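Local coordinates for odorant-binding protein 1F (Rattus norvegicus, PDB 3FIQ), which probably binds a wide variety of chemical odorants in the nasal epithelium, as a secreted member of the lipocalin family, at residues A[26-29]-A[34-37]; A[54-59]-A[63-68]; A[71-74]-A[78-81]. One frame throughout, in Å; residues are numbered along the deposited sequence.

Interaction 1 (A[26-29]-A[34-37])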
loop_
_atom_site.group_PDB
_atom_site.type_symbol
_atom_site.label_atom_id
_atom_site.label_comp_id
_atom_site.label_asym_id
_atom_site.label_seq_id
_atom_site.Cartn_x
_atom_site.Cartn_y
_atom_site.Cartn_z
ATOM N N VAL A 26 11.277 4.056 -9.002
ATOM C CA VAL A 26 11.751 3.888 -7.631
ATOM C C VAL A 26 11.694 5.167 -6.823
ATOM O O VAL A 26 11.537 5.113 -5.599
ATOM C CB VAL A 26 13.203 3.279 -7.571
ATOM C CG1 VAL A 26 14.184 4.195 -8.071
ATOM C CG2 VAL A 26 13.520 2.804 -6.182
ATOM N N GLU A 27 11.868 6.318 -7.476
ATOM C CA GLU A 27 11.835 7.569 -6.773
ATOM C C GLU A 27 10.511 7.756 -6.059
ATOM O O GLU A 27 10.433 8.492 -5.072
ATOM C CB GLU A 27 12.113 8.732 -7.703
ATOM C CG GLU A 27 11.066 9.059 -8.649
ATOM C CD GLU A 27 11.041 8.199 -9.917
ATOM O OE1 GLU A 27 11.887 7.252 -10.152
ATOM O OE2 GLU A 27 10.151 8.614 -10.698
ATOM N N LYS A 28 9.442 7.090 -6.525
ATOM C CA LYS A 28 8.150 7.292 -5.909
ATOM C C LYS A 28 8.079 6.600 -4.575
ATOM O O LYS A 28 7.239 7.006 -3.758
ATOM C CB LYS A 28 7.060 6.704 -6.800
ATOM C CG LYS A 28 6.847 7.479 -8.089
ATOM C CD LYS A 28 6.170 8.750 -7.906
ATOM C CE LYS A 28 5.869 9.437 -9.230
ATOM N NZ LYS A 28 5.215 10.732 -8.941
ATOM N N VAL A 29 8.899 5.567 -4.323
ATOM C CA VAL A 29 8.793 4.787 -3.102
ATOM C C VAL A 29 10.002 4.761 -2.218
ATOM O O VAL A 29 9.945 4.267 -1.094
ATOM C CB VAL A 29 8.297 3.336 -3.401
ATOM C CG1 VAL A 29 6.926 3.366 -3.971
ATOM C CG2 VAL A 29 9.283 2.599 -4.307
ATOM N N SER A 34 6.677 10.237 -2.959
ATOM C CA SER A 34 5.286 10.566 -2.678
ATOM C C SER A 34 4.434 9.380 -2.269
ATOM O O SER A 34 3.446 9.521 -1.546
ATOM C CB SER A 34 4.595 11.258 -3.885
ATOM O OG SER A 34 4.781 10.482 -5.011
ATOM N N LEU A 35 4.861 8.211 -2.740
ATOM C CA LEU A 35 4.142 6.982 -2.460
ATOM C C LEU A 35 4.771 6.115 -1.348
ATOM O O LEU A 35 4.369 4.919 -1.201
ATOM C CB LEU A 35 3.957 6.204 -3.778
ATOM C CG LEU A 35 3.340 6.992 -4.937
ATOM C CD1 LEU A 35 3.174 6.111 -6.170
ATOM C CD2 LEU A 35 2.017 7.589 -4.489
ATOM N N ARG A 36 5.738 6.651 -0.638
ATOM C CA ARG A 36 6.366 5.862 0.451
ATOM C C ARG A 36 5.501 6.015 1.694
ATOM O O ARG A 36 5.823 6.769 2.616
ATOM C CB ARG A 36 7.770 6.310 0.735
ATOM C CG ARG A 36 8.548 5.422 1.675
ATOM C CD ARG A 36 9.906 5.923 1.913
ATOM N NE ARG A 36 10.685 5.054 2.839
ATOM C CZ ARG A 36 11.467 4.029 2.457
ATOM N NH1 ARG A 36 11.620 3.685 1.181
ATOM N NH2 ARG A 36 12.208 3.392 3.406
ATOM N N ALA A 37 4.428 5.231 1.711
ATOM C CA ALA A 37 3.394 5.368 2.720
ATOM C C ALA A 37 3.574 4.347 3.803
ATOM O O ALA A 37 3.584 3.113 3.519
ATOM C CB ALA A 37 2.066 5.106 2.096
HETATM O O HOH W 1 2.951 10.208 -7.388
#

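Interaction 2 (A[54-59]-A[63-68]). With EDO (1,2-ethanediol), chain E.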
loop_
_atom_site.group_PDB
_atom_site.type_symbol
_atom_site.label_atom_id
_atom_site.label_comp_id
_atom_site.label_asym_id
_atom_site.label_seq_id
_atom_site.Cartn_x
_atom_site.Cartn_y
_atom_site.Cartn_z
ATOM N N ILE A 54 -5.295 5.646 6.916
ATOM C CA ILE A 54 -4.455 6.677 7.540
ATOM C C ILE A 54 -3.029 6.152 7.409
ATOM O O ILE A 54 -2.745 4.964 7.704
ATOM C CB ILE A 54 -4.807 6.885 9.013
ATOM C CG1 ILE A 54 -6.226 7.451 9.094
ATOM C CG2 ILE A 54 -3.794 7.836 9.678
ATOM C CD1 ILE A 54 -6.798 7.494 10.526
ATOM N N PHE A 55 -2.128 7.007 6.944
ATOM C CA PHE A 55 -0.721 6.652 6.775
ATOM C C PHE A 55 0.154 7.860 7.013
ATOM O O PHE A 55 -0.330 8.986 7.026
ATOM C CB PHE A 55 -0.462 6.095 5.365
ATOM C CG PHE A 55 -0.707 7.026 4.232
ATOM C CD1 PHE A 55 -1.952 7.049 3.620
ATOM C CD2 PHE A 55 0.313 7.801 3.676
ATOM C CE1 PHE A 55 -2.179 7.908 2.502
ATOM C CE2 PHE A 55 0.093 8.566 2.547
ATOM C CZ PHE A 55 -1.156 8.655 1.977
ATOM N N ASN A 56 1.405 7.610 7.292
ATOM C CA ASN A 56 2.386 8.676 7.411
ATOM C C ASN A 56 3.344 8.643 6.261
ATOM O O ASN A 56 3.677 7.591 5.728
ATOM C CB ASN A 56 3.181 8.602 8.757
ATOM C CG ASN A 56 2.355 9.105 9.883
ATOM O OD1 ASN A 56 2.214 10.341 10.055
ATOM N ND2 ASN A 56 1.748 8.210 10.598
ATOM N N VAL A 57 3.903 9.818 5.940
ATOM C CA VAL A 57 5.093 9.912 5.121
ATOM C C VAL A 57 6.067 10.641 5.989
ATOM O O VAL A 57 5.686 11.385 6.873
ATOM C CB VAL A 57 4.889 10.660 3.741
ATOM C CG1 VAL A 57 3.950 9.891 2.857
ATOM C CG2 VAL A 57 4.517 12.111 3.912
ATOM N N LYS A 58 7.343 10.388 5.809
ATOM C CA LYS A 58 8.327 11.087 6.563
ATOM C C LYS A 58 8.727 12.294 5.764
ATOM O O LYS A 58 9.007 12.186 4.561
ATOM C CB LYS A 58 9.546 10.231 6.810
ATOM C CG LYS A 58 9.348 9.016 7.614
ATOM C CD LYS A 58 8.920 9.267 9.032
ATOM C CE LYS A 58 9.745 10.350 9.770
ATOM N NZ LYS A 58 11.053 9.947 10.449
ATOM N N LEU A 59 8.716 13.462 6.433
ATOM C CA LEU A 59 9.067 14.710 5.758
ATOM C C LEU A 59 9.992 15.418 6.720
ATOM O O LEU A 59 9.620 15.724 7.848
ATOM C CB LEU A 59 7.863 15.592 5.442
ATOM C CG LEU A 59 8.181 16.948 4.866
ATOM C CD1 LEU A 59 8.622 16.738 3.435
ATOM C CD2 LEU A 59 6.861 17.726 4.922
ATOM N N CYS A 63 6.835 12.983 11.152
ATOM C CA CYS A 63 5.772 12.256 10.603
ATOM C C CYS A 63 4.697 13.197 10.101
ATOM O O CYS A 63 4.228 14.078 10.840
ATOM C CB CYS A 63 5.143 11.351 11.656
ATOM S SG CYS A 63 6.324 10.256 12.439
ATOM N N GLN A 64 4.377 13.081 8.816
ATOM C CA GLN A 64 3.298 13.856 8.212
ATOM C C GLN A 64 2.178 12.912 7.935
ATOM O O GLN A 64 2.259 12.014 7.095
ATOM C CB GLN A 64 3.757 14.516 6.951
ATOM C CG GLN A 64 2.731 15.383 6.280
ATOM C CD GLN A 64 3.149 15.940 4.882
ATOM O OE1 GLN A 64 3.317 15.199 3.879
ATOM N NE2 GLN A 64 3.313 17.285 4.821
ATOM N N THR A 65 1.079 13.061 8.689
ATOM C CA THR A 65 -0.012 12.104 8.618
ATOM C C THR A 65 -1.002 12.504 7.522
ATOM O O THR A 65 -1.383 13.665 7.387
ATOM C CB THR A 65 -0.752 12.025 9.968
ATOM O OG1 THR A 65 0.148 11.684 11.019
ATOM C CG2 THR A 65 -1.745 10.898 9.954
ATOM N N HIS A 66 -1.407 11.514 6.754
ATOM C CA HIS A 66 -2.370 11.649 5.667
ATOM C C HIS A 66 -3.522 10.693 5.828
ATOM O O HIS A 66 -3.415 9.590 6.409
ATOM C CB HIS A 66 -1.667 11.314 4.343
ATOM C CG HIS A 66 -0.614 12.291 3.951
ATOM N ND1 HIS A 66 -0.938 13.403 3.198
ATOM C CD2 HIS A 66 0.712 12.355 4.167
ATOM C CE1 HIS A 66 0.159 14.094 2.962
ATOM N NE2 HIS A 66 1.162 13.520 3.596
ATOM N N THR A 67 -4.673 11.079 5.260
ATOM C CA THR A 67 -5.785 10.164 5.170
ATOM C C THR A 67 -6.244 10.198 3.735
ATOM O O THR A 67 -6.359 11.252 3.136
ATOM C CB THR A 67 -6.999 10.576 6.033
ATOM O OG1 THR A 67 -6.583 10.767 7.364
ATOM C CG2 THR A 67 -8.046 9.520 5.959
ATOM N N VAL A 68 -6.529 9.022 3.173
ATOM C CA VAL A 68 -7.192 8.913 1.857
ATOM C C VAL A 68 -8.449 8.114 2.081
ATOM O O VAL A 68 -8.521 7.262 2.969
ATOM C CB VAL A 68 -6.371 8.277 0.736
ATOM C CG1 VAL A 68 -5.253 9.140 0.379
ATOM C CG2 VAL A 68 -5.844 6.904 1.118
HETATM C C1 EDO E . -6.113 14.675 7.355
HETATM O O1 EDO E . -6.646 13.927 6.281
HETATM C C2 EDO E . -4.750 14.015 7.605
HETATM O O2 EDO E . -4.818 12.692 8.274
#

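Interaction 3 (A[71-74]-A[78-81])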
loop_
_atom_site.group_PDB
_atom_site.type_symbol
_atom_site.label_atom_id
_atom_site.label_comp_id
_atom_site.label_asym_id
_atom_site.label_seq_id
_atom_site.Cartn_x
_atom_site.Cartn_y
_atom_site.Cartn_z
ATOM N N GLN A 71 -12.858 4.784 -2.717
ATOM C CA GLN A 71 -14.227 4.385 -3.144
ATOM C C GLN A 71 -14.177 3.160 -3.966
ATOM O O GLN A 71 -13.531 3.122 -4.992
ATOM C CB GLN A 71 -14.875 5.503 -3.880
ATOM C CG GLN A 71 -15.195 6.687 -2.930
ATOM C CD GLN A 71 -16.299 6.370 -1.917
ATOM O OE1 GLN A 71 -17.158 5.468 -2.101
ATOM N NE2 GLN A 71 -16.314 7.133 -0.836
ATOM N N LYS A 72 -14.882 2.125 -3.485
ATOM C CA LYS A 72 -14.953 0.845 -4.196
ATOM C C LYS A 72 -15.841 0.942 -5.454
ATOM O O LYS A 72 -16.855 1.598 -5.443
ATOM C CB LYS A 72 -15.512 -0.263 -3.273
ATOM C CG LYS A 72 -15.260 -1.636 -3.874
ATOM C CD LYS A 72 -15.535 -2.757 -2.905
ATOM C CE LYS A 72 -15.098 -4.114 -3.537
ATOM N NZ LYS A 72 -15.578 -5.293 -2.707
ATOM N N HIS A 73 -15.446 0.242 -6.515
ATOM C CA HIS A 73 -16.241 0.124 -7.723
ATOM C C HIS A 73 -16.522 -1.321 -8.105
ATOM O O HIS A 73 -15.969 -2.286 -7.481
ATOM C CB HIS A 73 -15.528 0.861 -8.833
ATOM C CG HIS A 73 -15.181 2.257 -8.474
ATOM N ND1 HIS A 73 -16.144 3.207 -8.227
ATOM C CD2 HIS A 73 -13.981 2.875 -8.302
ATOM C CE1 HIS A 73 -15.535 4.351 -7.910
ATOM N NE2 HIS A 73 -14.235 4.186 -8.001
ATOM N N GLU A 74 -17.368 -1.527 -9.104
ATOM C CA GLU A 74 -17.790 -2.882 -9.401
ATOM C C GLU A 74 -16.602 -3.787 -9.786
ATOM O O GLU A 74 -16.675 -5.030 -9.542
ATOM C CB GLU A 74 -18.824 -2.943 -10.502
ATOM C CG GLU A 74 -19.582 -4.275 -10.536
ATOM C CD GLU A 74 -20.687 -4.353 -11.551
ATOM O OE1 GLU A 74 -20.704 -3.577 -12.504
ATOM O OE2 GLU A 74 -21.557 -5.256 -11.388
ATOM N N TYR A 78 -10.524 0.207 -5.848
ATOM C CA TYR A 78 -10.820 1.465 -5.156
ATOM C C TYR A 78 -10.100 2.608 -5.886
ATOM O O TYR A 78 -8.958 2.454 -6.339
ATOM C CB TYR A 78 -10.205 1.366 -3.746
ATOM C CG TYR A 78 -10.935 0.423 -2.879
ATOM C CD1 TYR A 78 -10.625 -0.918 -2.826
ATOM C CD2 TYR A 78 -11.947 0.896 -2.037
ATOM C CE1 TYR A 78 -11.377 -1.781 -2.030
ATOM C CE2 TYR A 78 -12.665 0.042 -1.203
ATOM C CZ TYR A 78 -12.401 -1.295 -1.241
ATOM O OH TYR A 78 -13.099 -2.173 -0.425
ATOM N N THR A 79 -10.733 3.767 -5.961
ATOM C CA THR A 79 -10.076 4.976 -6.427
ATOM C C THR A 79 -9.900 5.962 -5.267
ATOM O O THR A 79 -10.735 6.087 -4.392
ATOM C CB THR A 79 -10.888 5.673 -7.594
ATOM O OG1 THR A 79 -12.193 5.889 -7.162
ATOM C CG2 THR A 79 -10.828 4.846 -8.837
ATOM N N THR A 80 -8.818 6.703 -5.364
ATOM C CA THR A 80 -8.606 7.865 -4.510
ATOM C C THR A 80 -7.583 8.783 -5.155
ATOM O O THR A 80 -6.658 8.390 -5.846
ATOM C CB THR A 80 -8.158 7.480 -3.057
ATOM O OG1 THR A 80 -8.252 8.655 -2.230
ATOM C CG2 THR A 80 -6.781 6.873 -3.046
ATOM N N ASP A 81 -7.769 10.047 -4.862
ATOM C CA ASP A 81 -6.775 11.077 -5.136
ATOM C C ASP A 81 -5.736 11.092 -4.051
ATOM O O ASP A 81 -6.065 11.063 -2.888
ATOM C CB ASP A 81 -7.437 12.454 -5.256
ATOM C CG ASP A 81 -8.433 12.506 -6.386
ATOM O OD1 ASP A 81 -8.169 12.007 -7.474
ATOM O OD2 ASP A 81 -9.567 12.904 -6.146
#

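Interaction 1 (A[26-29]-A[34-37])
K28 and L35 join the two backbones, L35 N donating to K28 O over 2.9 Å, while the closest CA atoms, those of V29 and R36, stand 4.4 Å apart. Both segments belong to the connection between strands 14-23 and 38-44, the large loop that in lipocalins folds back at the mouth of the barrel, and here it shows how a long loop can be pinned to itself. The donor of L35 lies in the carbonyl plane of K28, and the bond is somewhat bent (142° at the hydrogen). A second grip comes from a side chain. R36 has CG anti to the backbone N (chi1 -171°), which lays CB, CG and CD alongside the carbonyl oxygen of V29; extended as far as NE, with the guanidinium then turned about CD-NE, it presents NH1 to V29 O at 2.9 Å. The oxygen lies near the guanidinium plane and takes the donor on a lone pair; Q147 also accepts from NH1, and Y38 from NE. The apolar part is thin. CG1 of V29 meets CB of L35 at 4.1 Å, the two side chains crossing at a slant, and L35 CD1 reaches the CB of K28. Behind them, I21 and A23 lie against V29 and V114 against L35. K28 bends about its CB-CG bond (chi2 -73°), and its amino group forms a salt bridge with D106. The same nitrogen is tied to the other segment by one water, which accepts from K28 NZ at 2.8 Å and is hydrogen-bonded to S34 OG at 3.0 Å.

Interaction 2 (A[54-59]-A[63-68])
F55 and H66 form a hydrogen-bonded pair of the antiparallel hairpin made by strands 50-59 and 62-72 in the lipocalin barrel. Backbone bonds come first: F55 N reaches H66 O at 2.9 Å and H66 N returns to F55 O at 2.8 Å, a pattern that V57 and Q64 repeat.

The aromatic contacts lie on the face bearing F55, V57, Q64 and H66. F55 carries CG between its backbone N and carbonyl carbon (chi1 63°), which swings the ring across to the neighbouring strand, where H66 CB makes a CH-pi contact over one face, 3.8 Å from the F55 ring centroid and 18° off the ring normal. The imidazole itself is slid well aside, its plane 20° from that of F55, and V68 CG1 meets the F55 edge 3.9 Å from CE1. Y82 adds an edge-to-face contact to each ring. Replacing F55 with an alanine would probably leave H66 CB and V68 CG1 without the aromatic surface they pack on and Y82 without one of its ring partners.

Among polar side chains, H66 NE2 donates to Q64 OE1 at 2.7 Å, from well above the carbonyl plane, while V57 CG2 touches both residues. On the other face, T67 OG1 and O2 of a 1,2-ethanediol, probably from the crystallisation liquor, share a hydrogen bond of 2.8 Å, and C63 carries the disulfide to C155. The chemistry implies a division of labour: backbone bonds set the register, one face combines ring and methyl packing with the H66-Q64 hydrogen bond, and the other ties down the C-terminal segment covalently.

Interaction 3 (A[71-74]-A[78-81])
H73 and T79 meet because of how each leaves its backbone: T79 turns OG1 in between its backbone N and carbonyl carbon (chi1 54°), while H73 sets its ring beside its own backbone N (chi1 -53°), which brings the NE2 edge of the ring to T79. The result is a bond of 2.8 Å between H73 NE2 and T79 OG1, with the hydroxyl at the edge of the imidazole, near its plane; either atom could be the donor. The two side chains cross at about a right angle, and T79 CG2 lies 3.6 Å from H73 NE2. One face of the imidazole lies against the carbonyl oxygen of Q71, an atom that in turn accepts the backbone N of T79 at 3.0 Å. Q71 N donates back to T79 O at the same length, with the straighter hydrogen angle of the two (166°).

These two bonds close the hairpin of strands 62-72 and 78-81 near its turn, as an antiparallel hydrogen-bonded pair in the lipocalin barrel. The next pair, K72 with Y78, is a non-hydrogen-bonded one, whose backbones bond instead to Q49 and F88, and its contact is made by side chains. The extended chain of K72 slants across the phenol, with K72 CB 3.5 Å from Y78 CE2. Further out, K72 CG stands over the face at 4.2 Å from the Y78 ring centroid, and K72 CD approaches Y78 OH. This is a CH-pi contact made with the aliphatic part of the lysine, whose ammonium group goes on to a salt bridge with D6. Beyond the hairpin, F88 meets the Y78 ring with its plane only slightly inclined. The phenol oxygen is held in its turn by a hydrogen bond with the carbonyl oxygen of C48.

Overall arrangement
The three contacts follow one another along the chain, each closing before the next opens, and all belong to one lipocalin barrel. Interactions 2 and 3 share strand 62-72, which lies between strands 50-59 and 78-81 in the sheet; their centres lie about 20 Å apart, yet V68 of the first packs against T80 of the second. Interaction 1 sits in the loop before strand 38-44, its centre about 12 Å from that of interaction 2, and meets it where A37 CB touches F55 CD2 at 3.6 Å. Interactions 1 and 3 do not touch. Interaction 2 is thus the one that touches both others, and loop and consecutive hairpins form one continuous packed structure in the odorant-binding barrel.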